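Local atomic coordinates of putative glucoamylase (Bacteroides fragilis NCTC 9343, PDB entry 3EU8), a protein that is of unknown function but is probably an exported glucoamylase-like glycoside hydrolase, perhaps cleaving glucose-containing polysaccharides. Residues E169-W174 with P216-P221. Residues are numbered along the deposited sequence; the frame is centred on the assembly and turned at random.
Sequences EVDWNW and PTHGVP
With CG beside the backbone N and opposite the carbonyl carbon, the imidazole of His218 is laid against Asp171, whose own CG lies trans to N, beside the carbonyl carbon (chi1 -168°). The carboxylate settles over one face of the ring, offset toward the rim, its plane turned 29° from the imidazole, and Asp171 OD1 comes 3.6 Å from His218 CB. Thr217 CB covers the opposite face, while Val170 O lies at the ring edge, 3.6 Å from His218 CD2. The one hydrogen bond between the segments is backbone to backbone: Asn173 N donates to His218 O over 3.1 Å, noticeably bent at 139°. The same carbonyl oxygen sits near the plane of the Trp172 indole at its edge and 3.5 Å from Trp172 CB. Farther along, Val220 CG1 packs against Asn173 OD1 at 3.7 Å, an oxygen that accepts from Arg176. Asp171 OD1 also takes Trp174 N at 3.0 Å from above the carboxylate plane, an Asx motif that ties the carboxylate to its own loop. Two loops, one following helix 154-169 and the other joining helices 206-214 and 222-229, run side by side in nearly the same direction, with Trp172 reaching inward to Leu132 and Leu211. Since Asp171 OD1 stays 4.1 Å from His218 ND1, no salt bridge forms, although the carboxylate may still electrostatically favour a protonated imidazole.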
ATOM      1  N   GLU A 169      21.029   6.128  -1.723  1.00 23.38           N
ATOM      2  CA  GLU A 169      21.249   6.061  -3.169  1.00 22.34           C
ATOM      3  C   GLU A 169      20.092   6.500  -4.018  1.00 22.41           C
ATOM      4  O   GLU A 169      20.289   6.729  -5.194  1.00 24.81           O
ATOM      5  CB  GLU A 169      21.692   4.622  -3.565  1.00 22.42           C
ATOM      6  CG  GLU A 169      23.091   4.340  -3.076  1.00 19.18           C
ATOM      7  CD  GLU A 169      23.517   2.895  -3.070  1.00 25.64           C
ATOM      8  OE1 GLU A 169      22.681   1.979  -3.036  1.00 27.94           O
ATOM      9  OE2 GLU A 169      24.737   2.674  -3.045  1.00 27.10           O
ATOM     10  N   VAL A 170      18.886   6.591  -3.466  1.00 22.44           N
ATOM     11  CA  VAL A 170      17.758   6.991  -4.266  1.00 21.98           C
ATOM     12  C   VAL A 170      17.886   8.475  -4.643  1.00 22.45           C
ATOM     13  O   VAL A 170      17.922   9.337  -3.768  1.00 24.20           O
ATOM     14  CB  VAL A 170      16.386   6.722  -3.579  1.00 24.48           C
ATOM     15  CG1 VAL A 170      15.233   7.152  -4.482  1.00 17.68           C
ATOM     16  CG2 VAL A 170      16.245   5.259  -3.171  1.00 17.42           C
ATOM     17  N   ASP A 171      17.916   8.766  -5.943  1.00 21.47           N
ATOM     18  CA  ASP A 171      18.119  10.151  -6.410  1.00 24.44           C
ATOM     19  C   ASP A 171      16.783  10.814  -6.741  1.00 23.36           C
ATOM     20  O   ASP A 171      16.402  10.909  -7.911  1.00 25.34           O
ATOM     21  CB  ASP A 171      19.064  10.153  -7.627  1.00 24.51           C
ATOM     22  CG  ASP A 171      19.566  11.554  -7.988  1.00 23.30           C
ATOM     23  OD1 ASP A 171      18.980  12.527  -7.527  1.00 26.15           O
ATOM     24  OD2 ASP A 171      20.560  11.689  -8.722  1.00 30.81           O
ATOM     25  N   TRP A 172      16.048  11.209  -5.704  1.00 22.70           N
ATOM     26  CA  TRP A 172      14.701  11.777  -5.855  1.00 21.64           C
ATOM     27  C   TRP A 172      14.771  13.056  -6.706  1.00 24.27           C
ATOM     28  O   TRP A 172      13.928  13.350  -7.550  1.00 22.79           O
ATOM     29  CB  TRP A 172      14.105  12.114  -4.473  1.00 22.20           C
ATOM     30  CG  TRP A 172      14.094  10.966  -3.482  1.00 19.24           C
ATOM     31  CD1 TRP A 172      15.041  10.681  -2.572  1.00 18.20           C
ATOM     32  CD2 TRP A 172      13.081   9.956  -3.336  1.00 20.52           C
ATOM     33  NE1 TRP A 172      14.698   9.567  -1.857  1.00 22.76           N
ATOM     34  CE2 TRP A 172      13.486   9.113  -2.299  1.00 24.92           C
ATOM     35  CE3 TRP A 172      11.858   9.691  -3.988  1.00 21.61           C
ATOM     36  CZ2 TRP A 172      12.718   8.015  -1.882  1.00 20.49           C
ATOM     37  CZ3 TRP A 172      11.088   8.646  -3.560  1.00 15.99           C
ATOM     38  CH2 TRP A 172      11.531   7.800  -2.530  1.00 22.77           C
ATOM     39  N   ASN A 173      15.811  13.828  -6.463  1.00 24.61           N
ATOM     40  CA  ASN A 173      16.018  15.070  -7.197  1.00 27.12           C
ATOM     41  C   ASN A 173      16.189  14.863  -8.728  1.00 25.44           C
ATOM     42  O   ASN A 173      15.694  15.648  -9.509  1.00 24.00           O
ATOM     43  CB  ASN A 173      17.225  15.752  -6.597  1.00 27.87           C
ATOM     44  CG  ASN A 173      17.173  17.196  -6.713  1.00 34.18           C
ATOM     45  OD1 ASN A 173      16.304  17.848  -6.117  1.00 34.30           O
ATOM     46  ND2 ASN A 173      18.141  17.757  -7.449  1.00 38.42           N
ATOM     47  N   TRP A 174      16.829  13.767  -9.152  1.00 24.64           N
ATOM     48  CA  TRP A 174      16.834  13.387 -10.584  1.00 24.14           C
ATOM     49  C   TRP A 174      15.457  13.429 -11.236  1.00 26.57           C
ATOM     50  O   TRP A 174      15.303  13.939 -12.383  1.00 27.43           O
ATOM     51  CB  TRP A 174      17.407  11.992 -10.821  1.00 21.06           C
ATOM     52  CG  TRP A 174      17.320  11.559 -12.325  1.00 23.16           C
ATOM     53  CD1 TRP A 174      16.348  10.776 -12.893  1.00 22.00           C
ATOM     54  CD2 TRP A 174      18.208  11.928 -13.410  1.00 20.80           C
ATOM     55  NE1 TRP A 174      16.580  10.629 -14.238  1.00 25.43           N
ATOM     56  CE2 TRP A 174      17.713  11.314 -14.585  1.00 25.49           C
ATOM     57  CE3 TRP A 174      19.392  12.688 -13.496  1.00 31.20           C
ATOM     58  CZ2 TRP A 174      18.342  11.450 -15.837  1.00 24.81           C
ATOM     59  CZ3 TRP A 174      20.027  12.823 -14.759  1.00 27.88           C
ATOM     60  CH2 TRP A 174      19.492  12.197 -15.906  1.00 25.53           C
ATOM     61  N   PRO A 216      18.232  12.579   3.056  1.00 25.87           N
ATOM     62  CA  PRO A 216      19.411  13.342   3.489  1.00 26.18           C
ATOM     63  C   PRO A 216      20.542  13.409   2.442  1.00 25.27           C
ATOM     64  O   PRO A 216      21.608  13.927   2.727  1.00 23.57           O
ATOM     65  CB  PRO A 216      19.871  12.581   4.730  1.00 25.86           C
ATOM     66  CG  PRO A 216      19.505  11.156   4.455  1.00 25.24           C
ATOM     67  CD  PRO A 216      18.266  11.187   3.548  1.00 29.27           C
ATOM     68  N   THR A 217      20.311  12.878   1.243  1.00 25.28           N
ATOM     69  CA  THR A 217      21.333  12.841   0.210  1.00 22.71           C
ATOM     70  C   THR A 217      20.901  13.516  -1.078  1.00 23.71           C
ATOM     71  O   THR A 217      21.699  14.232  -1.687  1.00 23.93           O
ATOM     72  CB  THR A 217      21.712  11.399  -0.111  1.00 21.03           C
ATOM     73  OG1 THR A 217      20.529  10.663  -0.440  1.00 20.89           O
ATOM     74  CG2 THR A 217      22.398  10.738   1.076  1.00 19.25           C
ATOM     75  N   HIS A 218      19.692  13.208  -1.557  1.00 23.35           N
ATOM     76  CA  HIS A 218      19.209  13.725  -2.849  1.00 23.38           C
ATOM     77  C   HIS A 218      17.755  14.232  -2.710  1.00 24.33           C
ATOM     78  O   HIS A 218      16.902  13.972  -3.588  1.00 25.86           O
ATOM     79  CB  HIS A 218      19.328  12.649  -3.955  1.00 24.12           C
ATOM     80  CG  HIS A 218      20.714  12.102  -4.118  1.00 22.95           C
ATOM     81  ND1 HIS A 218      21.776  12.878  -4.546  1.00 22.97           N
ATOM     82  CD2 HIS A 218      21.215  10.858  -3.908  1.00 21.49           C
ATOM     83  CE1 HIS A 218      22.876  12.139  -4.584  1.00 23.59           C
ATOM     84  NE2 HIS A 218      22.567  10.911  -4.190  1.00 20.59           N
ATOM     85  N   GLY A 219      17.515  14.945  -1.604  1.00 21.87           N
ATOM     86  CA  GLY A 219      16.227  15.491  -1.226  1.00 23.96           C
ATOM     87  C   GLY A 219      15.886  16.722  -2.049  1.00 25.97           C
ATOM     88  O   GLY A 219      16.761  17.297  -2.673  1.00 26.44           O
ATOM     89  N   VAL A 220      14.608  17.087  -2.050  1.00 26.47           N
ATOM     90  CA  VAL A 220      14.059  18.159  -2.878  1.00 24.81           C
ATOM     91  C   VAL A 220      13.616  19.301  -1.988  1.00 25.17           C
ATOM     92  O   VAL A 220      13.362  19.091  -0.797  1.00 23.35           O
ATOM     93  CB  VAL A 220      12.847  17.639  -3.737  1.00 26.26           C
ATOM     94  CG1 VAL A 220      13.258  16.443  -4.572  1.00 23.68           C
ATOM     95  CG2 VAL A 220      11.612  17.296  -2.857  1.00 22.37           C
ATOM     96  N   PRO A 221      13.545  20.532  -2.545  1.00 26.07           N
ATOM     97  CA  PRO A 221      13.030  21.632  -1.766  1.00 24.97           C
ATOM     98  C   PRO A 221      11.527  21.513  -1.535  1.00 26.55           C
ATOM     99  O   PRO A 221      10.810  20.843  -2.325  1.00 27.56           O
ATOM    100  CB  PRO A 221      13.353  22.870  -2.604  1.00 27.08           C
ATOM    101  CG  PRO A 221      13.848  22.445  -3.870  1.00 26.77           C
ATOM    102  CD  PRO A 221      13.959  20.949  -3.894  1.00 28.17           C
TER